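Local structure of Lys-gingipain catalytic subunit (Porphyromonas gingivalis, 4RBM) at residues G158-W163 / T214-E219. The protein is a secreted cysteine endopeptidase that cleaves proteins such as haemoglobin, collagen and immunoglobulins with a strong preference for lysine at the P1 position. Numbering follows the deposited sequence.
Sequences GADYSW and TAHGSE. With CKC ((3S)-3,7-diaminoheptan-2-one), chain R.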
ATOM      1  N   GLY A 158      11.527  16.004 -10.813  1.00 12.90           N
ATOM      2  CA  GLY A 158      10.906  17.111 -11.529  1.00 12.73           C
ATOM      3  C   GLY A 158      11.625  18.436 -11.356  1.00 15.38           C
ATOM      4  O   GLY A 158      12.642  18.527 -10.642  1.00 13.53           O
ATOM      5  N   ALA A 159      11.084  19.478 -12.022  1.00 11.73           N
ATOM      6  CA  ALA A 159      11.710  20.789 -12.039  1.00 12.67           C
ATOM      7  C   ALA A 159      11.577  21.576 -10.749  1.00 16.04           C
ATOM      8  O   ALA A 159      10.495  21.698 -10.172  1.00 15.36           O
ATOM      9  CB  ALA A 159      11.140  21.630 -13.192  1.00 13.95           C
ATOM     10  N   ASP A 160      12.701  22.172 -10.355  1.00 12.36           N
ATOM     11  CA  ASP A 160      12.833  23.179  -9.296  1.00 11.04           C
ATOM     12  C   ASP A 160      14.212  23.805  -9.423  1.00 16.58           C
ATOM     13  O   ASP A 160      15.204  23.097  -9.305  1.00 16.53           O
ATOM     14  CB  ASP A 160      12.603  22.659  -7.871  1.00 13.08           C
ATOM     15  CG  ASP A 160      12.531  23.845  -6.918  1.00 19.49           C
ATOM     16  OD1 ASP A 160      13.581  24.277  -6.434  1.00 18.43           O
ATOM     17  OD2 ASP A 160      11.456  24.437  -6.803  1.00 21.59           O
ATOM     18  N   TYR A 161      14.270  25.127  -9.609  1.00 12.95           N
ATOM     19  CA  TYR A 161      15.530  25.837  -9.801  1.00 13.28           C
ATOM     20  C   TYR A 161      16.542  25.583  -8.659  1.00 17.79           C
ATOM     21  O   TYR A 161      17.746  25.531  -8.923  1.00 16.78           O
ATOM     22  CB  TYR A 161      15.264  27.362  -9.956  1.00 14.85           C
ATOM     23  CG  TYR A 161      16.524  28.157 -10.229  1.00 16.31           C
ATOM     24  CD1 TYR A 161      17.179  28.065 -11.454  1.00 17.95           C
ATOM     25  CD2 TYR A 161      17.080  28.988  -9.250  1.00 17.10           C
ATOM     26  CE1 TYR A 161      18.344  28.788 -11.711  1.00 18.73           C
ATOM     27  CE2 TYR A 161      18.247  29.719  -9.500  1.00 18.49           C
ATOM     28  CZ  TYR A 161      18.885  29.597 -10.723  1.00 24.49           C
ATOM     29  OH  TYR A 161      20.046  30.278 -10.979  1.00 22.99           O
ATOM     30  N   SER A 162      16.064  25.465  -7.402  1.00 15.04           N
ATOM     31  CA  SER A 162      16.984  25.285  -6.273  1.00 16.05           C
ATOM     32  C   SER A 162      17.072  23.842  -5.775  1.00 20.74           C
ATOM     33  O   SER A 162      18.126  23.456  -5.282  1.00 22.62           O
ATOM     34  CB  SER A 162      16.551  26.159  -5.096  1.00 19.80           C
ATOM     35  OG  SER A 162      16.380  27.526  -5.432  1.00 25.98           O
ATOM     36  N   TRP A 163      15.994  23.053  -5.879  1.00 13.08           N
ATOM     37  CA  TRP A 163      15.965  21.757  -5.206  1.00 11.58           C
ATOM     38  C   TRP A 163      16.083  20.512  -6.090  1.00 15.93           C
ATOM     39  O   TRP A 163      16.289  19.405  -5.557  1.00 13.77           O
ATOM     40  CB  TRP A 163      14.678  21.665  -4.387  1.00 11.63           C
ATOM     41  CG  TRP A 163      14.672  22.611  -3.216  1.00 13.95           C
ATOM     42  CD1 TRP A 163      14.118  23.859  -3.175  1.00 17.32           C
ATOM     43  CD2 TRP A 163      15.362  22.433  -1.970  1.00 13.68           C
ATOM     44  NE1 TRP A 163      14.363  24.447  -1.952  1.00 16.83           N
ATOM     45  CE2 TRP A 163      15.110  23.586  -1.184  1.00 17.87           C
ATOM     46  CE3 TRP A 163      16.115  21.382  -1.410  1.00 14.44           C
ATOM     47  CZ2 TRP A 163      15.606  23.729   0.119  1.00 16.73           C
ATOM     48  CZ3 TRP A 163      16.577  21.509  -0.104  1.00 15.80           C
ATOM     49  CH2 TRP A 163      16.355  22.687   0.635  1.00 16.32           C
ATOM     50  N   THR A 214       9.200  13.179  -7.773  1.00  8.73           N
ATOM     51  CA  THR A 214       9.573  14.079  -6.670  1.00 10.60           C
ATOM     52  C   THR A 214       9.865  15.481  -7.248  1.00 15.87           C
ATOM     53  O   THR A 214      10.802  15.650  -8.046  1.00 15.29           O
ATOM     54  CB  THR A 214      10.723  13.535  -5.811  1.00 18.55           C
ATOM     55  OG1 THR A 214      11.025  14.493  -4.780  1.00 18.36           O
ATOM     56  CG2 THR A 214      11.981  13.213  -6.617  1.00 17.52           C
ATOM     57  N   ALA A 215       9.042  16.465  -6.837  1.00 12.80           N
ATOM     58  CA  ALA A 215       9.106  17.910  -7.164  1.00 12.80           C
ATOM     59  C   ALA A 215       7.776  18.592  -6.799  1.00 15.11           C
ATOM     60  O   ALA A 215       7.207  18.269  -5.762  1.00 15.65           O
ATOM     61  CB  ALA A 215       9.452  18.164  -8.630  1.00 13.82           C
ATOM     62  N   HIS A 216       7.305  19.553  -7.595  1.00 11.18           N
ATOM     63  CA  HIS A 216       6.091  20.297  -7.254  1.00 13.09           C
ATOM     64  C   HIS A 216       4.833  19.549  -7.592  1.00 14.72           C
ATOM     65  O   HIS A 216       4.744  18.891  -8.633  1.00 12.00           O
ATOM     66  CB  HIS A 216       6.066  21.660  -7.987  1.00 15.99           C
ATOM     67  CG  HIS A 216       7.283  22.488  -7.717  1.00 22.25           C
ATOM     68  ND1 HIS A 216       7.675  22.799  -6.431  1.00 26.10           N
ATOM     69  CD2 HIS A 216       8.134  23.080  -8.581  1.00 26.45           C
ATOM     70  CE1 HIS A 216       8.756  23.549  -6.547  1.00 26.00           C
ATOM     71  NE2 HIS A 216       9.081  23.730  -7.822  1.00 26.54           N
ATOM     72  N   GLY A 217       3.829  19.750  -6.766  1.00 11.49           N
ATOM     73  CA  GLY A 217       2.517  19.163  -7.003  1.00 10.75           C
ATOM     74  C   GLY A 217       1.396  20.148  -6.750  1.00 14.10           C
ATOM     75  O   GLY A 217       1.585  21.197  -6.114  1.00 13.56           O
ATOM     76  N   SER A 218       0.224  19.816  -7.266  1.00 10.39           N
ATOM     77  CA  SER A 218      -0.994  20.595  -7.026  1.00 10.64           C
ATOM     78  C   SER A 218      -2.059  19.587  -6.656  1.00 13.25           C
ATOM     79  O   SER A 218      -1.782  18.373  -6.686  1.00 11.38           O
ATOM     80  CB  SER A 218      -1.376  21.444  -8.235  1.00 14.69           C
ATOM     81  OG  SER A 218      -2.121  20.698  -9.180  1.00 17.46           O
ATOM     82  N   GLU A 219      -3.256  20.037  -6.280  1.00 11.05           N
ATOM     83  CA  GLU A 219      -4.299  19.066  -5.903  1.00 10.45           C
ATOM     84  C   GLU A 219      -4.629  18.128  -7.059  1.00 13.84           C
ATOM     85  O   GLU A 219      -5.041  17.008  -6.803  1.00 11.88           O
ATOM     86  CB  GLU A 219      -5.608  19.762  -5.449  1.00 12.16           C
ATOM     87  CG  GLU A 219      -5.416  20.789  -4.344  1.00 13.74           C
ATOM     88  CD  GLU A 219      -5.105  22.213  -4.780  1.00 23.35           C
ATOM     89  OE1 GLU A 219      -4.593  22.414  -5.906  1.00 15.80           O
ATOM     90  OE2 GLU A 219      -5.303  23.129  -3.949  1.00 17.15           O
TER
HETATM   91  CAK CKC R 717       4.781  20.838  -3.606  1.00 27.98           C
HETATM   92  C   CKC R 717       5.881  21.789  -3.958  1.00 37.69           C
HETATM   93  O   CKC R 717       5.658  22.658  -4.788  1.00 41.84           O
HETATM   94  CA  CKC R 717       7.077  21.929  -3.008  1.00 39.87           C
HETATM   95  N   CKC R 717       6.503  22.933  -2.150  1.00 43.78           N
HETATM   96  CAL CKC R 717       7.498  20.716  -2.142  1.00 36.55           C
HETATM   97  CAH CKC R 717       8.092  19.614  -3.000  1.00 30.98           C
HETATM   98  CAG CKC R 717       8.873  18.587  -2.182  1.00 23.46           C
HETATM   99  CAI CKC R 717       9.296  17.566  -3.234  1.00 19.36           C
HETATM  100  NAM CKC R 717       9.921  16.337  -2.701  1.00 16.10           N
HETATM  101  O   HOH W   1      13.252  17.350  -8.175  1.00 13.08           O
HETATM  102  O   HOH W   2       8.141  20.478 -10.439  1.00 13.46           O
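D160 brings OD2 to within 2.7 Å of H216 NE2, at the edge of the imidazole and near its plane, with the carboxylate turned 67° from the ring. At the ring's other nitrogen, H216 ND1 donates to the ketone O of the lysine-like ligand CKC at 2.6 Å, so the imidazole lies between acid and ligand. H216 is the inferred proton donor, and its side chain sits about 6 Å from that of the nucleophile C249; with D160 behind the histidine, the trio is consistent with a Cys-His-Asp catalytic triad. T214 OG1 accepts from the ligand's terminal amine NAM, consistent with an S1 pocket that reads the lysine amine; D288 and the N247 carbonyl also bond the ligand. The segments lie at the C-terminal ends of the adjacent parallel strands 152-157 and 210-214, T214 being the last residue of the second, and so exemplify how alpha/beta enzymes, here a clan CD peptidase, gather active-site groups at that edge of the sheet. There G158 N donates to T214 O at 2.9 Å, and A215 CB packs 3.4 Å from G158 CA. One water bridges the G158 and T214 carbonyls, and another links A159 O to H216 N. Farther out, D160 OD1 caps the turn into helix 163-178, accepting from S162 N above the carboxylate plane and from W163 N through its anti lone pair, a grip that would limit the carboxylate's rotation.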